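Local coordinates for protein fimbrin (Schizosaccharomyces pombe, PDB 1RT8) that binds actin filaments and crosslinks them through two actin-binding regions, taking part in cell polarity, cytokinesis, mating and spore formation, at residues E282-S296 against F489-L502. Sequence-based numbering, arbitrary orientation.
Sequences EGEREARVFTLWLNS and FILPEDIVAVRPRL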
ATOM      1  N   GLU A 282       7.189   2.963 -18.566  1.00 37.20           N
ATOM      2  CA  GLU A 282       5.831   2.433 -18.625  1.00 35.97           C
ATOM      3  C   GLU A 282       5.834   0.995 -18.115  1.00 33.84           C
ATOM      4  O   GLU A 282       4.915   0.570 -17.410  1.00 33.10           O
ATOM      5  CB  GLU A 282       5.285   2.478 -20.054  1.00 37.74           C
ATOM      6  CG  GLU A 282       4.001   1.675 -20.229  1.00 40.65           C
ATOM      7  CD  GLU A 282       3.145   2.157 -21.380  1.00 43.88           C
ATOM      8  OE1 GLU A 282       3.651   2.252 -22.521  1.00 45.41           O
ATOM      9  OE2 GLU A 282       1.955   2.438 -21.141  1.00 45.26           O
ATOM     10  N   GLY A 283       6.885   0.256 -18.465  1.00 33.03           N
ATOM     11  CA  GLY A 283       7.002  -1.119 -18.027  1.00 28.42           C
ATOM     12  C   GLY A 283       7.063  -1.231 -16.517  1.00 27.53           C
ATOM     13  O   GLY A 283       6.430  -2.116 -15.931  1.00 25.10           O
ATOM     14  N   GLU A 284       7.821  -0.341 -15.877  1.00 25.75           N
ATOM     15  CA  GLU A 284       7.943  -0.365 -14.422  1.00 27.11           C
ATOM     16  C   GLU A 284       6.613  -0.035 -13.755  1.00 26.91           C
ATOM     17  O   GLU A 284       6.244  -0.654 -12.752  1.00 24.91           O
ATOM     18  CB  GLU A 284       9.006   0.627 -13.932  1.00 30.51           C
ATOM     19  CG  GLU A 284      10.453   0.204 -14.179  1.00 36.06           C
ATOM     20  CD  GLU A 284      10.766  -1.187 -13.647  1.00 38.62           C
ATOM     21  OE1 GLU A 284      10.415  -1.486 -12.489  1.00 40.26           O
ATOM     22  OE2 GLU A 284      11.373  -1.986 -14.388  1.00 40.46           O
ATOM     23  N   ARG A 285       5.892   0.937 -14.311  1.00 26.83           N
ATOM     24  CA  ARG A 285       4.604   1.328 -13.742  1.00 26.07           C
ATOM     25  C   ARG A 285       3.592   0.188 -13.813  1.00 26.23           C
ATOM     26  O   ARG A 285       2.897  -0.093 -12.834  1.00 25.84           O
ATOM     27  CB  ARG A 285       4.060   2.570 -14.454  1.00 26.23           C
ATOM     28  CG  ARG A 285       4.765   3.865 -14.042  1.00 25.67           C
ATOM     29  CD  ARG A 285       4.659   4.074 -12.547  1.00 28.59           C
ATOM     30  NE  ARG A 285       3.265   4.083 -12.102  1.00 28.51           N
ATOM     31  CZ  ARG A 285       2.855   3.633 -10.921  1.00 30.87           C
ATOM     32  NH1 ARG A 285       3.733   3.141 -10.062  1.00 30.68           N
ATOM     33  NH2 ARG A 285       1.565   3.648 -10.604  1.00 30.57           N
ATOM     34  N   GLU A 286       3.511  -0.471 -14.966  1.00 26.15           N
ATOM     35  CA  GLU A 286       2.582  -1.585 -15.117  1.00 25.47           C
ATOM     36  C   GLU A 286       2.929  -2.639 -14.080  1.00 23.82           C
ATOM     37  O   GLU A 286       2.045  -3.183 -13.422  1.00 22.97           O
ATOM     38  CB  GLU A 286       2.665  -2.197 -16.526  1.00 26.14           C
ATOM     39  CG  GLU A 286       2.261  -1.248 -17.657  1.00 30.16           C
ATOM     40  CD  GLU A 286       2.181  -1.938 -19.011  1.00 32.56           C
ATOM     41  OE1 GLU A 286       2.956  -2.884 -19.250  1.00 35.64           O
ATOM     42  OE2 GLU A 286       1.357  -1.528 -19.850  1.00 32.88           O
ATOM     43  N   ALA A 287       4.222  -2.911 -13.925  1.00 23.14           N
ATOM     44  CA  ALA A 287       4.690  -3.904 -12.965  1.00 24.99           C
ATOM     45  C   ALA A 287       4.214  -3.570 -11.551  1.00 25.42           C
ATOM     46  O   ALA A 287       3.751  -4.451 -10.824  1.00 27.11           O
ATOM     47  CB  ALA A 287       6.230  -4.002 -13.003  1.00 22.26           C
ATOM     48  N   ARG A 288       4.324  -2.300 -11.165  1.00 25.22           N
ATOM     49  CA  ARG A 288       3.897  -1.873  -9.835  1.00 24.15           C
ATOM     50  C   ARG A 288       2.382  -1.931  -9.675  1.00 22.67           C
ATOM     51  O   ARG A 288       1.891  -2.261  -8.602  1.00 23.40           O
ATOM     52  CB  ARG A 288       4.407  -0.458  -9.539  1.00 25.40           C
ATOM     53  CG  ARG A 288       5.848  -0.428  -9.032  1.00 30.50           C
ATOM     54  CD  ARG A 288       6.420   0.989  -9.030  1.00 35.83           C
ATOM     55  NE  ARG A 288       7.819   1.029  -8.594  1.00 40.62           N
ATOM     56  CZ  ARG A 288       8.224   0.846  -7.337  1.00 42.93           C
ATOM     57  NH1 ARG A 288       7.339   0.605  -6.379  1.00 43.36           N
ATOM     58  NH2 ARG A 288       9.518   0.906  -7.037  1.00 43.57           N
ATOM     59  N   VAL A 289       1.649  -1.608 -10.740  1.00 22.41           N
ATOM     60  CA  VAL A 289       0.186  -1.654 -10.714  1.00 21.59           C
ATOM     61  C   VAL A 289      -0.285  -3.107 -10.639  1.00 21.98           C
ATOM     62  O   VAL A 289      -1.190  -3.434  -9.865  1.00 24.22           O
ATOM     63  CB  VAL A 289      -0.426  -0.992 -11.977  1.00 19.34           C
ATOM     64  CG1 VAL A 289      -1.926  -1.257 -12.032  1.00 18.32           C
ATOM     65  CG2 VAL A 289      -0.157   0.518 -11.954  1.00 20.34           C
ATOM     66  N   PHE A 290       0.325  -3.970 -11.448  1.00 21.33           N
ATOM     67  CA  PHE A 290      -0.030  -5.386 -11.467  1.00 21.89           C
ATOM     68  C   PHE A 290       0.327  -6.029 -10.130  1.00 22.45           C
ATOM     69  O   PHE A 290      -0.383  -6.924  -9.655  1.00 23.69           O
ATOM     70  CB  PHE A 290       0.698  -6.121 -12.608  1.00 21.58           C
ATOM     71  CG  PHE A 290       0.266  -5.701 -13.992  1.00 23.90           C
ATOM     72  CD1 PHE A 290       0.947  -6.165 -15.115  1.00 24.73           C
ATOM     73  CD2 PHE A 290      -0.819  -4.857 -14.178  1.00 26.49           C
ATOM     74  CE1 PHE A 290       0.554  -5.797 -16.398  1.00 25.98           C
ATOM     75  CE2 PHE A 290      -1.225  -4.478 -15.463  1.00 27.63           C
ATOM     76  CZ  PHE A 290      -0.536  -4.951 -16.577  1.00 26.55           C
ATOM     77  N   THR A 291       1.431  -5.581  -9.530  1.00 21.77           N
ATOM     78  CA  THR A 291       1.872  -6.103  -8.241  1.00 21.77           C
ATOM     79  C   THR A 291       0.810  -5.797  -7.191  1.00 23.25           C
ATOM     80  O   THR A 291       0.451  -6.663  -6.403  1.00 21.84           O
ATOM     81  CB  THR A 291       3.207  -5.468  -7.781  1.00 21.51           C
ATOM     82  OG1 THR A 291       4.277  -5.979  -8.582  1.00 23.69           O
ATOM     83  CG2 THR A 291       3.483  -5.791  -6.308  1.00 18.44           C
ATOM     84  N   LEU A 292       0.314  -4.566  -7.188  1.00 22.45           N
ATOM     85  CA  LEU A 292      -0.716  -4.179  -6.232  1.00 24.56           C
ATOM     86  C   LEU A 292      -1.958  -5.021  -6.490  1.00 25.27           C
ATOM     87  O   LEU A 292      -2.564  -5.547  -5.559  1.00 25.94           O
ATOM     88  CB  LEU A 292      -1.058  -2.693  -6.385  1.00 26.59           C
ATOM     89  CG  LEU A 292      -0.015  -1.665  -5.928  1.00 26.51           C
ATOM     90  CD1 LEU A 292      -0.357  -0.297  -6.501  1.00 26.48           C
ATOM     91  CD2 LEU A 292       0.023  -1.614  -4.397  1.00 26.34           C
ATOM     92  N   TRP A 293      -2.328  -5.167  -7.756  1.00 25.95           N
ATOM     93  CA  TRP A 293      -3.512  -5.948  -8.096  1.00 27.41           C
ATOM     94  C   TRP A 293      -3.403  -7.406  -7.635  1.00 27.35           C
ATOM     95  O   TRP A 293      -4.246  -7.894  -6.880  1.00 25.47           O
ATOM     96  CB  TRP A 293      -3.770  -5.900  -9.604  1.00 27.52           C
ATOM     97  CG  TRP A 293      -4.946  -6.735 -10.005  1.00 29.65           C
ATOM     98  CD1 TRP A 293      -6.244  -6.545  -9.639  1.00 31.52           C
ATOM     99  CD2 TRP A 293      -4.925  -7.919 -10.812  1.00 29.33           C
ATOM    100  NE1 TRP A 293      -7.037  -7.540 -10.163  1.00 33.45           N
ATOM    101  CE2 TRP A 293      -6.252  -8.397 -10.889  1.00 29.81           C
ATOM    102  CE3 TRP A 293      -3.913  -8.623 -11.476  1.00 27.92           C
ATOM    103  CZ2 TRP A 293      -6.598  -9.547 -11.601  1.00 30.63           C
ATOM    104  CZ3 TRP A 293      -4.255  -9.773 -12.189  1.00 30.45           C
ATOM    105  CH2 TRP A 293      -5.588 -10.223 -12.243  1.00 31.24           C
ATOM    106  N   LEU A 294      -2.372  -8.108  -8.089  1.00 26.20           N
ATOM    107  CA  LEU A 294      -2.200  -9.501  -7.685  1.00 26.00           C
ATOM    108  C   LEU A 294      -2.147  -9.641  -6.159  1.00 25.78           C
ATOM    109  O   LEU A 294      -2.744 -10.559  -5.605  1.00 24.67           O
ATOM    110  CB  LEU A 294      -0.927 -10.087  -8.309  1.00 22.40           C
ATOM    111  CG  LEU A 294      -1.014 -10.402  -9.806  1.00 22.95           C
ATOM    112  CD1 LEU A 294       0.385 -10.662 -10.368  1.00 22.44           C
ATOM    113  CD2 LEU A 294      -1.916 -11.608 -10.027  1.00 20.31           C
ATOM    114  N   ASN A 295      -1.443  -8.735  -5.478  1.00 26.39           N
ATOM    115  CA  ASN A 295      -1.350  -8.821  -4.023  1.00 27.84           C
ATOM    116  C   ASN A 295      -2.721  -8.616  -3.403  1.00 28.10           C
ATOM    117  O   ASN A 295      -2.998  -9.142  -2.326  1.00 28.11           O
ATOM    118  CB  ASN A 295      -0.373  -7.783  -3.441  1.00 28.02           C
ATOM    119  CG  ASN A 295       1.088  -8.211  -3.560  1.00 27.19           C
ATOM    120  OD1 ASN A 295       1.389  -9.385  -3.760  1.00 25.61           O
ATOM    121  ND2 ASN A 295       2.000  -7.255  -3.416  1.00 22.69           N
ATOM    122  N   SER A 296      -3.579  -7.866  -4.092  1.00 29.64           N
ATOM    123  CA  SER A 296      -4.926  -7.604  -3.599  1.00 31.03           C
ATOM    124  C   SER A 296      -5.745  -8.889  -3.599  1.00 31.78           C
ATOM    125  O   SER A 296      -6.762  -8.987  -2.911  1.00 34.33           O
ATOM    126  CB  SER A 296      -5.629  -6.532  -4.454  1.00 27.34           C
ATOM    127  OG  SER A 296      -6.245  -7.092  -5.604  1.00 28.51           O
ATOM    128  N   PHE A 489      -5.757   0.898  -8.787  1.00 23.58           N
ATOM    129  CA  PHE A 489      -4.376   0.616  -8.436  1.00 22.25           C
ATOM    130  C   PHE A 489      -3.360   1.472  -9.177  1.00 23.61           C
ATOM    131  O   PHE A 489      -2.157   1.238  -9.060  1.00 23.70           O
ATOM    132  CB  PHE A 489      -4.063  -0.866  -8.666  1.00 22.71           C
ATOM    133  CG  PHE A 489      -4.835  -1.792  -7.770  1.00 22.63           C
ATOM    134  CD1 PHE A 489      -5.679  -2.758  -8.305  1.00 24.99           C
ATOM    135  CD2 PHE A 489      -4.720  -1.693  -6.390  1.00 25.17           C
ATOM    136  CE1 PHE A 489      -6.401  -3.615  -7.475  1.00 23.71           C
ATOM    137  CE2 PHE A 489      -5.440  -2.552  -5.543  1.00 25.48           C
ATOM    138  CZ  PHE A 489      -6.282  -3.512  -6.093  1.00 20.49           C
ATOM    139  N   ILE A 490      -3.832   2.449  -9.944  1.00 22.81           N
ATOM    140  CA  ILE A 490      -2.924   3.331 -10.667  1.00 24.16           C
ATOM    141  C   ILE A 490      -2.718   4.639  -9.908  1.00 24.43           C
ATOM    142  O   ILE A 490      -3.402   4.904  -8.924  1.00 24.41           O
ATOM    143  CB  ILE A 490      -3.454   3.680 -12.076  1.00 24.51           C
ATOM    144  CG1 ILE A 490      -4.826   4.361 -11.977  1.00 23.34           C
ATOM    145  CG2 ILE A 490      -3.545   2.423 -12.919  1.00 21.72           C
ATOM    146  CD1 ILE A 490      -5.298   4.954 -13.306  1.00 22.91           C
ATOM    147  N   LEU A 491      -1.761   5.435 -10.372  1.00 24.95           N
ATOM    148  CA  LEU A 491      -1.462   6.736  -9.791  1.00 23.84           C
ATOM    149  C   LEU A 491      -1.803   7.804 -10.836  1.00 24.77           C
ATOM    150  O   LEU A 491      -2.000   7.498 -12.019  1.00 22.03           O
ATOM    151  CB  LEU A 491       0.021   6.843  -9.422  1.00 26.97           C
ATOM    152  CG  LEU A 491       0.538   6.109  -8.176  1.00 27.30           C
ATOM    153  CD1 LEU A 491       2.060   6.236  -8.118  1.00 27.74           C
ATOM    154  CD2 LEU A 491      -0.091   6.694  -6.922  1.00 25.76           C
ATOM    155  N   PRO A 492      -1.880   9.074 -10.414  1.00 23.96           N
ATOM    156  CA  PRO A 492      -2.201  10.152 -11.349  1.00 25.15           C
ATOM    157  C   PRO A 492      -1.302  10.162 -12.589  1.00 26.43           C
ATOM    158  O   PRO A 492      -1.764  10.354 -13.721  1.00 26.37           O
ATOM    159  CB  PRO A 492      -2.020  11.403 -10.496  1.00 27.07           C
ATOM    160  CG  PRO A 492      -2.440  10.930  -9.123  1.00 26.22           C
ATOM    161  CD  PRO A 492      -1.768   9.578  -9.032  1.00 24.49           C
ATOM    162  N   GLU A 493      -0.014   9.939 -12.367  1.00 26.59           N
ATOM    163  CA  GLU A 493       0.958   9.957 -13.442  1.00 26.20           C
ATOM    164  C   GLU A 493       0.669   8.953 -14.556  1.00 24.41           C
ATOM    165  O   GLU A 493       1.074   9.155 -15.696  1.00 22.62           O
ATOM    166  CB  GLU A 493       2.361   9.723 -12.877  1.00 28.90           C
ATOM    167  CG  GLU A 493       2.617   8.301 -12.433  1.00 33.64           C
ATOM    168  CD  GLU A 493       4.060   8.076 -12.046  1.00 36.83           C
ATOM    169  OE1 GLU A 493       4.407   8.293 -10.866  1.00 41.76           O
ATOM    170  OE2 GLU A 493       4.853   7.695 -12.926  1.00 36.41           O
ATOM    171  N   ASP A 494      -0.028   7.871 -14.240  1.00 23.36           N
ATOM    172  CA  ASP A 494      -0.334   6.885 -15.269  1.00 23.69           C
ATOM    173  C   ASP A 494      -1.335   7.440 -16.285  1.00 24.35           C
ATOM    174  O   ASP A 494      -1.298   7.092 -17.473  1.00 24.43           O
ATOM    175  CB  ASP A 494      -0.846   5.601 -14.622  1.00 23.00           C
ATOM    176  CG  ASP A 494       0.192   4.963 -13.718  1.00 27.80           C
ATOM    177  OD1 ASP A 494       1.367   4.869 -14.142  1.00 28.57           O
ATOM    178  OD2 ASP A 494      -0.159   4.547 -12.592  1.00 28.75           O
ATOM    179  N   ILE A 495      -2.229   8.310 -15.819  1.00 24.61           N
ATOM    180  CA  ILE A 495      -3.202   8.942 -16.704  1.00 25.67           C
ATOM    181  C   ILE A 495      -2.518  10.086 -17.479  1.00 26.53           C
ATOM    182  O   ILE A 495      -2.658  10.189 -18.700  1.00 26.84           O
ATOM    183  CB  ILE A 495      -4.399   9.500 -15.891  1.00 28.00           C
ATOM    184  CG1 ILE A 495      -5.268   8.337 -15.390  1.00 23.20           C
ATOM    185  CG2 ILE A 495      -5.213  10.471 -16.738  1.00 24.79           C
ATOM    186  CD1 ILE A 495      -6.354   8.773 -14.425  1.00 27.38           C
ATOM    187  N   VAL A 496      -1.767  10.928 -16.771  1.00 27.30           N
ATOM    188  CA  VAL A 496      -1.068  12.053 -17.410  1.00 27.47           C
ATOM    189  C   VAL A 496      -0.131  11.574 -18.533  1.00 28.30           C
ATOM    190  O   VAL A 496      -0.029  12.217 -19.587  1.00 28.18           O
ATOM    191  CB  VAL A 496      -0.267  12.879 -16.367  1.00 27.69           C
ATOM    192  CG1 VAL A 496       0.582  13.955 -17.065  1.00 27.71           C
ATOM    193  CG2 VAL A 496      -1.230  13.526 -15.387  1.00 24.83           C
ATOM    194  N   ALA A 497       0.529  10.439 -18.315  1.00 26.89           N
ATOM    195  CA  ALA A 497       1.437   9.868 -19.300  1.00 26.33           C
ATOM    196  C   ALA A 497       0.681   8.997 -20.323  1.00 27.57           C
ATOM    197  O   ALA A 497       1.273   8.454 -21.255  1.00 26.82           O
ATOM    198  CB  ALA A 497       2.509   9.035 -18.587  1.00 28.45           C
ATOM    199  N   VAL A 498      -0.625   8.862 -20.129  1.00 25.99           N
ATOM    200  CA  VAL A 498      -1.480   8.071 -21.008  1.00 25.66           C
ATOM    201  C   VAL A 498      -0.968   6.657 -21.278  1.00 26.21           C
ATOM    202  O   VAL A 498      -0.786   6.260 -22.428  1.00 24.59           O
ATOM    203  CB  VAL A 498      -1.699   8.780 -22.366  1.00 26.56           C
ATOM    204  CG1 VAL A 498      -2.832   8.103 -23.124  1.00 27.29           C
ATOM    205  CG2 VAL A 498      -2.019  10.249 -22.138  1.00 24.21           C
ATOM    206  N   ARG A 499      -0.720   5.903 -20.214  1.00 24.63           N
ATOM    207  CA  ARG A 499      -0.259   4.527 -20.344  1.00 25.72           C
ATOM    208  C   ARG A 499      -1.554   3.755 -20.592  1.00 26.44           C
ATOM    209  O   ARG A 499      -2.317   3.493 -19.671  1.00 26.20           O
ATOM    210  CB  ARG A 499       0.452   4.122 -19.053  1.00 25.61           C
ATOM    211  CG  ARG A 499       1.709   4.986 -18.846  1.00 27.97           C
ATOM    212  CD  ARG A 499       2.387   4.865 -17.474  1.00 29.47           C
ATOM    213  NE  ARG A 499       3.677   5.561 -17.500  1.00 28.32           N
ATOM    214  CZ  ARG A 499       4.101   6.409 -16.569  1.00 30.78           C
ATOM    215  NH1 ARG A 499       3.342   6.679 -15.510  1.00 30.36           N
ATOM    216  NH2 ARG A 499       5.283   7.004 -16.710  1.00 30.38           N
ATOM    217  N   PRO A 500      -1.819   3.405 -21.863  1.00 27.52           N
ATOM    218  CA  PRO A 500      -3.008   2.684 -22.337  1.00 26.95           C
ATOM    219  C   PRO A 500      -3.627   1.594 -21.476  1.00 24.53           C
ATOM    220  O   PRO A 500      -4.821   1.644 -21.203  1.00 23.79           O
ATOM    221  CB  PRO A 500      -2.591   2.190 -23.727  1.00 27.45           C
ATOM    222  CG  PRO A 500      -1.096   2.165 -23.657  1.00 29.21           C
ATOM    223  CD  PRO A 500      -0.786   3.422 -22.912  1.00 27.39           C
ATOM    224  N   ARG A 501      -2.847   0.605 -21.060  1.00 21.56           N
ATOM    225  CA  ARG A 501      -3.402  -0.460 -20.230  1.00 23.23           C
ATOM    226  C   ARG A 501      -3.848   0.058 -18.869  1.00 23.19           C
ATOM    227  O   ARG A 501      -4.831  -0.426 -18.299  1.00 21.42           O
ATOM    228  CB  ARG A 501      -2.380  -1.571 -20.015  1.00 22.50           C
ATOM    229  CG  ARG A 501      -1.970  -2.280 -21.279  1.00 23.42           C
ATOM    230  CD  ARG A 501      -0.892  -3.273 -20.958  1.00 24.59           C
ATOM    231  NE  ARG A 501      -0.596  -4.120 -22.094  1.00 28.37           N
ATOM    232  CZ  ARG A 501       0.449  -4.936 -22.157  1.00 26.71           C
ATOM    233  NH1 ARG A 501       1.299  -5.003 -21.143  1.00 27.02           N
ATOM    234  NH2 ARG A 501       0.629  -5.693 -23.230  1.00 26.90           N
ATOM    235  N   LEU A 502      -3.124   1.035 -18.345  1.00 21.03           N
ATOM    236  CA  LEU A 502      -3.464   1.565 -17.040  1.00 21.44           C
ATOM    237  C   LEU A 502      -4.683   2.466 -17.148  1.00 22.23           C
ATOM    238  O   LEU A 502      -5.492   2.528 -16.223  1.00 22.58           O
ATOM    239  CB  LEU A 502      -2.260   2.292 -16.436  1.00 20.25           C
ATOM    240  CG  LEU A 502      -0.995   1.416 -16.382  1.00 20.22           C
ATOM    241  CD1 LEU A 502       0.128   2.117 -15.604  1.00 18.41           C
ATOM    242  CD2 LEU A 502      -1.322   0.084 -15.720  1.00 19.26           C
TER
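Val289 and Phe489 bring the two backbones to 5.6 Å between their CA atoms, where helix 282-296 passes the loop 489-491. The axis of short helix 492-496 runs at 137° to the longer helix, 11.4 Å away at closest approach; it ends in a Schellman motif at Val498, and Arg499 occupies the N-cap position of the next helix. At the centre, Arg285 grips Asp494 side-on. Arg285 NE donates to Asp494 OD1 at 2.9 Å. Arg285 NH2 reaches Asp494 OD2 at 2.8 Å; both bonds are nearly straight and use syn lone pairs, with guanidinium and carboxylate almost coplanar (6°). Bends at chi2 and chi3 turn the NE/NH2 edge of Arg285 toward the acid. Each Asp494 oxygen takes a second donor on its anti side, tilted out of the carboxylate plane, Arg499 NH1 at OD1 and Leu491 N at OD2, so four bonds fix the carboxylate. Arg499 NH1 also bonds Glu493 OE2, completing a four-residue salt-bridge network whose acids probably offset the closeness of the two arginines. Arg285 CG rests over one face of the Arg499 guanidinium, and Leu491 CD1 over a face of the Arg285 group. The contact joins the third and fourth calponin-homology domains within the second actin-binding region. One turn further along helix 282-296, Val289 meets Leu502 tip to tip, CG2 to CD2 at 4.0 Å, and also packs on Ile490 CG2. Farther along, the Phe489 ring lies against the helix: Trp293 CA makes a CH-pi contact 4.0 Å from the ring centroid, and Phe489 CE1 meets the indole edge at CD1. Near the helix start, Glu286 OE1 and Arg501 NH1 form a salt bridge of 3.3 Å whose hydrogen bond is weak and bent, while Arg501 also makes a cation-pi contact with Trp387.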